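Local coordinates for protein prolyl-tRNA synthetase (Giardia lamblia ATCC 50803, PDB 3IAL) that probably catalyses the ATP-dependent attachment of L-proline to tRNA(Pro), and is captured here with the prolyl-adenylate intermediate bound, at residues L17-F28 and A279-G290; L459-T467 and E493-A502. All blocks are in the same frame, centred on the assembly; numbering follows the deposited sequence.

Contact 1 (L17-F28 and A279-G290); sequences LTKTRDTFADWF and ACALSIHGDSGG
Trp27, Lys19 and Ser283 bury the most surface in this contact, in which an N-terminal loop and the start of helix 24-34 pack against the C-terminal end of helix 276-285, the helix that follows strand 263-274, the pair corresponding to motif 3 of class II synthetases. The axes of the two short helical pieces stay 11.2 Å apart at an angle of 115°, a gap bridged by large side chains. The ammonium of Lys19 sits at the C-terminal end of helix 276-285. With CG anti to the backbone N (chi1 -178°) and a bend at chi3 of 74°, its chain curls so that NZ donates to Gly286 O at 2.6 Å and to Ser283 O at 2.8 Å; the positive charge would be stabilised by the carbonyl-rich end of the helix. On its way Lys19 lays CG over the centre of one face of the Trp27 indole, 3.9 Å above the plane. At the indole edge NE1 donates to Asp287 O at 3.0 Å and CZ2 meets Gly290 O; Gly286 CA also lies near CZ2. Asp287 O also takes Gly290 N, from the opposite face of the carbonyl plane, closing the turn Asp287-Gly290. Asp287 itself forms an Asx turn with Gly289 N and a salt bridge to Arg383. Alongside, Leu17 N reaches Ser288 O in the carbonyl plane. Ser283 OG lies at the ring edges of Phe24 and Phe28, 3.1 Å from Phe24 CZ, while its hydroxyl donates to Ala279 O, 2.7 Å away, one turn back in its own helix.

Contact 2 (L459-T467 and E493-A502); sequences LARFPFYTT and ENVLPGEVCA
Charge pairing joins Arg461 to Glu493, where the arginine grips side-on and spends two of its nitrogens, NE and NH2, on one oxygen: NH2 donates to Glu493 OE2 at 2.9 Å and NE to the same OE2 at 3.2 Å. OE2 lies close to the guanidinium plane, but the carboxylate is turned 34° from it, and both nitrogens approach OE2 from the same face of the carboxylate. Asn442 holds Arg461 NH1, Tyr513 binds Glu493 OE1, and Tyr511 makes a cation-pi contact with the arginine. Between the two segments one backbone hydrogen bond forms, Ala502 N to Pro463 O, 2.9 Å long and nearly straight at 169°, with the donor above the carbonyl plane. The proline ring packs on the Val500 carbonyl, Pro463 CG lying 3.3 Å from Val500 O, and Glu499, its OE1 held by Tyr511, crosses Pro463 at about a right angle. Among apolar and sulfur contacts, Ala502 CB touches Phe462 CB. Cys501, its SG anti to the backbone N (chi1 172°), brings the sulfur 3.6 Å from Phe464 CD1, oblique to that ring, and to the edge of the Tyr465 ring. The arrangement is a long connection between strands 485-489 and 510-515 folded back over the end of strand 459-464, within the C-terminal domain of prolyl-tRNA synthetase.

Contact 1 closes before contact 2 opens along the chain, and their centres lie 33 Å apart, although their nearest atoms come within about 9 Å without touching. The first joins the N-terminal region to the class II catalytic core, with the side chain of Ala279 about 8 Å from the bound prolyl-adenylate; the second is internal to the C-terminal domain. Contacts outside the two pairs nevertheless bring the two regions together: Arg21 binds the backbone of Glu454 in helix 446-455, the helix that also packs on Phe462, and Phe24 touches the C-terminal residue Tyr518. Strand 207-211 of the core pairs with strand 485-489, so the C-terminal domain is docked on the catalytic core.

Contact 1 (L17-F28 and A279-G290)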
# COMPACT_ATOMS: atom_id res chain seq x y z
N LEU B 17 -26.05 -21.30 4.15
CA LEU B 17 -25.73 -22.31 3.14
C LEU B 17 -24.53 -23.13 3.57
O LEU B 17 -23.44 -22.60 3.70
CB LEU B 17 -25.44 -21.63 1.80
CG LEU B 17 -25.21 -22.54 0.58
CD1 LEU B 17 -26.36 -23.55 0.41
CD2 LEU B 17 -25.01 -21.69 -0.68
N THR B 18 -24.74 -24.43 3.79
CA THR B 18 -23.66 -25.32 4.20
C THR B 18 -22.66 -25.38 3.06
O THR B 18 -23.04 -25.47 1.89
CB THR B 18 -24.19 -26.74 4.55
OG1 THR B 18 -25.23 -26.63 5.54
CG2 THR B 18 -23.08 -27.63 5.10
N LYS B 19 -21.38 -25.29 3.40
CA LYS B 19 -20.32 -25.16 2.41
C LYS B 19 -19.74 -26.53 2.09
O LYS B 19 -18.99 -27.10 2.90
CB LYS B 19 -19.22 -24.23 2.92
CG LYS B 19 -18.08 -23.99 1.94
CD LYS B 19 -16.82 -23.48 2.63
CE LYS B 19 -16.11 -24.58 3.43
NZ LYS B 19 -15.00 -24.02 4.24
N THR B 20 -20.10 -27.05 0.91
CA THR B 20 -19.65 -28.37 0.46
C THR B 20 -19.12 -28.32 -0.97
O THR B 20 -19.14 -27.27 -1.62
CB THR B 20 -20.80 -29.38 0.48
OG1 THR B 20 -21.77 -29.02 -0.52
CG2 THR B 20 -21.47 -29.42 1.85
N ARG B 21 -18.66 -29.47 -1.45
CA ARG B 21 -18.20 -29.64 -2.82
C ARG B 21 -19.26 -29.20 -3.83
O ARG B 21 -18.96 -28.47 -4.77
CB ARG B 21 -17.82 -31.10 -3.05
CG ARG B 21 -17.31 -31.41 -4.45
CD ARG B 21 -16.52 -32.71 -4.48
NE ARG B 21 -15.80 -32.90 -5.74
CZ ARG B 21 -16.02 -33.88 -6.61
NH1 ARG B 21 -16.94 -34.82 -6.40
NH2 ARG B 21 -15.29 -33.94 -7.72
N ASP B 22 -20.50 -29.63 -3.62
CA ASP B 22 -21.59 -29.30 -4.53
C ASP B 22 -22.03 -27.83 -4.46
O ASP B 22 -22.46 -27.27 -5.47
CB ASP B 22 -22.79 -30.22 -4.27
CG ASP B 22 -22.54 -31.67 -4.71
OD1 ASP B 22 -21.37 -32.09 -4.83
OD2 ASP B 22 -23.53 -32.38 -4.93
N THR B 23 -21.91 -27.20 -3.28
CA THR B 23 -22.43 -25.84 -3.06
C THR B 23 -21.39 -24.72 -3.12
O THR B 23 -21.77 -23.55 -3.21
CB THR B 23 -23.16 -25.71 -1.68
OG1 THR B 23 -22.21 -25.82 -0.61
CG2 THR B 23 -24.26 -26.77 -1.51
N PHE B 24 -20.10 -25.05 -3.08
CA PHE B 24 -19.06 -24.04 -2.89
C PHE B 24 -19.15 -22.84 -3.83
O PHE B 24 -19.06 -21.71 -3.39
CB PHE B 24 -17.65 -24.61 -2.97
CG PHE B 24 -16.60 -23.54 -2.89
CD1 PHE B 24 -16.41 -22.84 -1.71
CD2 PHE B 24 -15.86 -23.17 -4.00
CE1 PHE B 24 -15.47 -21.81 -1.63
CE2 PHE B 24 -14.92 -22.16 -3.93
CZ PHE B 24 -14.73 -21.48 -2.74
N ALA B 25 -19.28 -23.11 -5.13
CA ALA B 25 -19.36 -22.06 -6.16
C ALA B 25 -20.46 -21.04 -5.85
O ALA B 25 -20.24 -19.84 -5.94
CB ALA B 25 -19.59 -22.69 -7.54
N ASP B 26 -21.63 -21.53 -5.45
CA ASP B 26 -22.73 -20.64 -5.03
C ASP B 26 -22.48 -19.97 -3.68
O ASP B 26 -22.84 -18.81 -3.48
CB ASP B 26 -24.04 -21.42 -4.97
CG ASP B 26 -24.50 -21.88 -6.33
OD1 ASP B 26 -24.10 -21.25 -7.33
OD2 ASP B 26 -25.27 -22.85 -6.39
N TRP B 27 -21.86 -20.71 -2.76
CA TRP B 27 -21.50 -20.18 -1.45
C TRP B 27 -20.56 -19.00 -1.60
O TRP B 27 -20.76 -17.94 -0.99
CB TRP B 27 -20.86 -21.29 -0.62
CG TRP B 27 -20.47 -20.90 0.74
CD1 TRP B 27 -21.21 -21.06 1.89
CD2 TRP B 27 -19.24 -20.31 1.13
NE1 TRP B 27 -20.50 -20.59 2.97
CE2 TRP B 27 -19.29 -20.11 2.53
CE3 TRP B 27 -18.08 -19.93 0.44
CZ2 TRP B 27 -18.24 -19.55 3.24
CZ3 TRP B 27 -17.04 -19.36 1.16
CH2 TRP B 27 -17.13 -19.17 2.53
N PHE B 28 -19.55 -19.18 -2.44
CA PHE B 28 -18.53 -18.14 -2.66
C PHE B 28 -19.13 -16.86 -3.22
O PHE B 28 -18.90 -15.78 -2.67
CB PHE B 28 -17.45 -18.66 -3.61
CG PHE B 28 -16.28 -17.73 -3.77
CD1 PHE B 28 -15.20 -17.81 -2.91
CD2 PHE B 28 -16.26 -16.78 -4.78
CE1 PHE B 28 -14.10 -16.97 -3.05
CE2 PHE B 28 -15.18 -15.92 -4.93
CZ PHE B 28 -14.09 -16.01 -4.06
N ALA B 279 -8.77 -15.45 -1.34
CA ALA B 279 -9.76 -16.43 -1.79
C ALA B 279 -9.64 -17.74 -1.00
O ALA B 279 -10.64 -18.27 -0.52
CB ALA B 279 -9.63 -16.69 -3.28
N CYS B 280 -8.41 -18.25 -0.87
CA CYS B 280 -8.16 -19.51 -0.14
C CYS B 280 -8.57 -19.43 1.33
O CYS B 280 -9.34 -20.26 1.80
CB CYS B 280 -6.68 -19.90 -0.23
SG CYS B 280 -6.15 -20.50 -1.84
N ALA B 281 -8.06 -18.43 2.04
CA ALA B 281 -8.34 -18.24 3.46
C ALA B 281 -9.84 -18.13 3.74
O ALA B 281 -10.33 -18.71 4.71
CB ALA B 281 -7.64 -17.01 3.97
N LEU B 282 -10.56 -17.40 2.89
CA LEU B 282 -12.00 -17.22 3.11
C LEU B 282 -12.74 -18.51 2.82
O LEU B 282 -13.64 -18.90 3.57
CB LEU B 282 -12.55 -16.09 2.24
CG LEU B 282 -11.98 -14.68 2.45
CD1 LEU B 282 -12.73 -13.71 1.56
CD2 LEU B 282 -12.01 -14.20 3.90
N SER B 283 -12.34 -19.19 1.75
CA SER B 283 -13.08 -20.33 1.22
C SER B 283 -12.92 -21.56 2.10
O SER B 283 -13.89 -22.29 2.34
CB SER B 283 -12.62 -20.63 -0.21
OG SER B 283 -12.98 -19.58 -1.11
N ILE B 284 -11.70 -21.78 2.56
CA ILE B 284 -11.36 -22.97 3.32
C ILE B 284 -11.94 -22.93 4.74
O ILE B 284 -12.44 -23.94 5.24
CB ILE B 284 -9.84 -23.18 3.38
CG1 ILE B 284 -9.31 -23.50 1.98
CG2 ILE B 284 -9.51 -24.31 4.36
CD1 ILE B 284 -7.81 -23.58 1.86
N HIS B 285 -11.89 -21.75 5.37
CA HIS B 285 -12.37 -21.59 6.74
C HIS B 285 -13.86 -21.31 6.83
O HIS B 285 -14.44 -21.52 7.88
CB HIS B 285 -11.60 -20.46 7.43
CG HIS B 285 -10.13 -20.70 7.50
ND1 HIS B 285 -9.60 -21.87 8.01
CD2 HIS B 285 -9.07 -19.94 7.14
CE1 HIS B 285 -8.28 -21.81 7.96
NE2 HIS B 285 -7.94 -20.65 7.42
N GLY B 286 -14.47 -20.82 5.76
CA GLY B 286 -15.90 -20.49 5.75
C GLY B 286 -16.80 -21.65 6.17
O GLY B 286 -16.43 -22.82 6.04
N ASP B 287 -17.97 -21.32 6.71
CA ASP B 287 -18.97 -22.33 7.07
C ASP B 287 -20.36 -21.82 6.69
O ASP B 287 -20.48 -20.81 5.98
CB ASP B 287 -18.89 -22.69 8.57
CG ASP B 287 -19.32 -21.54 9.48
OD1 ASP B 287 -19.93 -20.57 8.99
OD2 ASP B 287 -19.02 -21.60 10.69
N SER B 288 -21.39 -22.53 7.15
CA SER B 288 -22.79 -22.24 6.82
C SER B 288 -23.27 -20.85 7.22
O SER B 288 -24.21 -20.33 6.63
CB SER B 288 -23.72 -23.28 7.47
OG SER B 288 -23.78 -23.08 8.88
N GLY B 289 -22.65 -20.26 8.25
CA GLY B 289 -23.01 -18.92 8.70
C GLY B 289 -22.30 -17.81 7.94
O GLY B 289 -22.55 -16.62 8.18
N GLY B 290 -21.39 -18.18 7.04
CA GLY B 290 -20.60 -17.21 6.28
C GLY B 290 -19.12 -17.31 6.57
O GLY B 290 -18.56 -18.41 6.60

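Contact 2 (L459-T467 and E493-A502)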
# COMPACT_ATOMS: atom_id res chain seq x y z
N LEU B 459 -6.44 -33.67 -4.91
CA LEU B 459 -5.24 -34.09 -5.63
C LEU B 459 -5.17 -35.61 -5.69
O LEU B 459 -5.43 -36.29 -4.69
CB LEU B 459 -4.00 -33.52 -4.93
CG LEU B 459 -3.87 -31.99 -5.01
CD1 LEU B 459 -3.15 -31.40 -3.78
CD2 LEU B 459 -3.16 -31.57 -6.31
N ALA B 460 -4.86 -36.14 -6.87
CA ALA B 460 -4.59 -37.56 -7.06
C ALA B 460 -3.09 -37.74 -7.21
O ALA B 460 -2.48 -37.21 -8.15
CB ALA B 460 -5.31 -38.09 -8.30
N ARG B 461 -2.50 -38.48 -6.27
CA ARG B 461 -1.06 -38.67 -6.20
C ARG B 461 -0.72 -40.06 -6.72
O ARG B 461 -1.36 -41.03 -6.35
CB ARG B 461 -0.61 -38.52 -4.75
CG ARG B 461 0.89 -38.56 -4.52
CD ARG B 461 1.17 -38.34 -3.06
NE ARG B 461 2.59 -38.47 -2.72
CZ ARG B 461 3.19 -39.60 -2.35
NH1 ARG B 461 2.52 -40.75 -2.30
NH2 ARG B 461 4.49 -39.59 -2.04
N PHE B 462 0.27 -40.15 -7.60
CA PHE B 462 0.59 -41.42 -8.25
C PHE B 462 2.04 -41.48 -8.69
O PHE B 462 2.58 -40.48 -9.18
CB PHE B 462 -0.35 -41.67 -9.44
CG PHE B 462 -0.26 -40.62 -10.54
CD1 PHE B 462 0.53 -40.83 -11.66
CD2 PHE B 462 -1.00 -39.46 -10.47
CE1 PHE B 462 0.59 -39.89 -12.68
CE2 PHE B 462 -0.95 -38.51 -11.48
CZ PHE B 462 -0.15 -38.72 -12.59
N PRO B 463 2.68 -42.65 -8.52
CA PRO B 463 4.03 -42.79 -9.06
C PRO B 463 3.99 -42.69 -10.59
O PRO B 463 3.03 -43.16 -11.21
CB PRO B 463 4.49 -44.17 -8.59
CG PRO B 463 3.25 -44.89 -8.15
CD PRO B 463 2.19 -43.88 -7.88
N PHE B 464 5.02 -42.08 -11.16
CA PHE B 464 5.03 -41.77 -12.59
C PHE B 464 6.46 -41.88 -13.13
O PHE B 464 7.42 -41.60 -12.41
CB PHE B 464 4.46 -40.36 -12.79
CG PHE B 464 4.21 -40.00 -14.23
CD1 PHE B 464 3.30 -40.70 -14.99
CD2 PHE B 464 4.86 -38.91 -14.80
CE1 PHE B 464 3.05 -40.35 -16.32
CE2 PHE B 464 4.62 -38.55 -16.11
CZ PHE B 464 3.72 -39.27 -16.88
N TYR B 465 6.58 -42.27 -14.39
CA TYR B 465 7.86 -42.69 -14.97
C TYR B 465 8.83 -41.57 -15.40
O TYR B 465 9.99 -41.85 -15.68
CB TYR B 465 7.61 -43.64 -16.15
CG TYR B 465 7.31 -42.94 -17.46
CD1 TYR B 465 8.33 -42.71 -18.39
CD2 TYR B 465 6.03 -42.51 -17.76
CE1 TYR B 465 8.06 -42.08 -19.58
CE2 TYR B 465 5.76 -41.87 -18.95
CZ TYR B 465 6.78 -41.66 -19.86
OH TYR B 465 6.52 -41.01 -21.05
N THR B 466 8.36 -40.33 -15.49
CA THR B 466 9.21 -39.24 -15.97
C THR B 466 8.77 -37.86 -15.47
O THR B 466 7.60 -37.61 -15.20
CB THR B 466 9.23 -39.20 -17.51
OG1 THR B 466 10.19 -38.24 -17.94
CG2 THR B 466 7.85 -38.81 -18.08
N THR B 467 9.74 -36.96 -15.35
CA THR B 467 9.46 -35.55 -15.08
C THR B 467 9.77 -34.72 -16.31
O THR B 467 9.72 -33.50 -16.26
CB THR B 467 10.30 -35.03 -13.90
OG1 THR B 467 11.69 -35.03 -14.27
CG2 THR B 467 10.08 -35.89 -12.67
N GLU B 493 10.12 -35.18 -2.26
CA GLU B 493 9.56 -36.51 -2.01
C GLU B 493 10.34 -37.52 -2.83
O GLU B 493 10.37 -37.44 -4.06
CB GLU B 493 8.09 -36.58 -2.43
CG GLU B 493 7.13 -35.84 -1.52
CD GLU B 493 5.71 -35.85 -2.06
OE1 GLU B 493 5.00 -34.84 -1.86
OE2 GLU B 493 5.30 -36.85 -2.66
N ASN B 494 10.98 -38.47 -2.16
CA ASN B 494 11.79 -39.46 -2.87
C ASN B 494 11.05 -40.78 -3.07
O ASN B 494 10.48 -41.34 -2.13
CB ASN B 494 13.15 -39.67 -2.20
CG ASN B 494 14.28 -38.99 -2.97
OD1 ASN B 494 14.44 -39.22 -4.18
ND2 ASN B 494 15.06 -38.15 -2.29
N VAL B 495 11.05 -41.25 -4.31
CA VAL B 495 10.34 -42.47 -4.67
C VAL B 495 11.07 -43.68 -4.10
O VAL B 495 12.30 -43.71 -4.03
CB VAL B 495 10.16 -42.62 -6.20
CG1 VAL B 495 11.50 -42.78 -6.91
CG2 VAL B 495 9.24 -43.79 -6.52
N LEU B 496 10.29 -44.66 -3.67
CA LEU B 496 10.84 -45.90 -3.16
C LEU B 496 11.40 -46.67 -4.35
O LEU B 496 10.80 -46.67 -5.42
CB LEU B 496 9.75 -46.70 -2.45
CG LEU B 496 9.12 -46.00 -1.24
CD1 LEU B 496 7.81 -46.67 -0.83
CD2 LEU B 496 10.12 -45.97 -0.08
N PRO B 497 12.57 -47.31 -4.18
CA PRO B 497 13.07 -48.09 -5.32
C PRO B 497 12.13 -49.25 -5.66
O PRO B 497 11.49 -49.80 -4.76
CB PRO B 497 14.43 -48.60 -4.83
CG PRO B 497 14.38 -48.52 -3.34
CD PRO B 497 13.47 -47.38 -3.02
N GLY B 498 12.02 -49.57 -6.94
CA GLY B 498 11.16 -50.66 -7.39
C GLY B 498 9.68 -50.32 -7.52
O GLY B 498 8.89 -51.17 -7.92
N GLU B 499 9.30 -49.09 -7.19
CA GLU B 499 7.93 -48.64 -7.40
C GLU B 499 7.74 -48.42 -8.90
O GLU B 499 8.68 -48.04 -9.60
CB GLU B 499 7.63 -47.36 -6.60
CG GLU B 499 6.16 -47.21 -6.21
CD GLU B 499 5.94 -46.36 -4.96
OE1 GLU B 499 6.93 -45.91 -4.34
OE2 GLU B 499 4.77 -46.16 -4.60
N VAL B 500 6.54 -48.70 -9.41
CA VAL B 500 6.28 -48.60 -10.84
C VAL B 500 5.29 -47.48 -11.14
O VAL B 500 4.45 -47.14 -10.32
CB VAL B 500 5.74 -49.92 -11.44
CG1 VAL B 500 6.81 -51.04 -11.35
CG2 VAL B 500 4.42 -50.34 -10.77
N CYS B 501 5.42 -46.92 -12.34
CA CYS B 501 4.55 -45.86 -12.82
C CYS B 501 3.12 -46.37 -12.93
O CYS B 501 2.88 -47.39 -13.58
CB CYS B 501 5.04 -45.36 -14.18
SG CYS B 501 3.95 -44.20 -15.05
N ALA B 502 2.18 -45.64 -12.33
CA ALA B 502 0.75 -45.99 -12.37
C ALA B 502 0.16 -46.05 -13.78
O ALA B 502 -0.86 -46.70 -13.98
CB ALA B 502 -0.05 -44.99 -11.54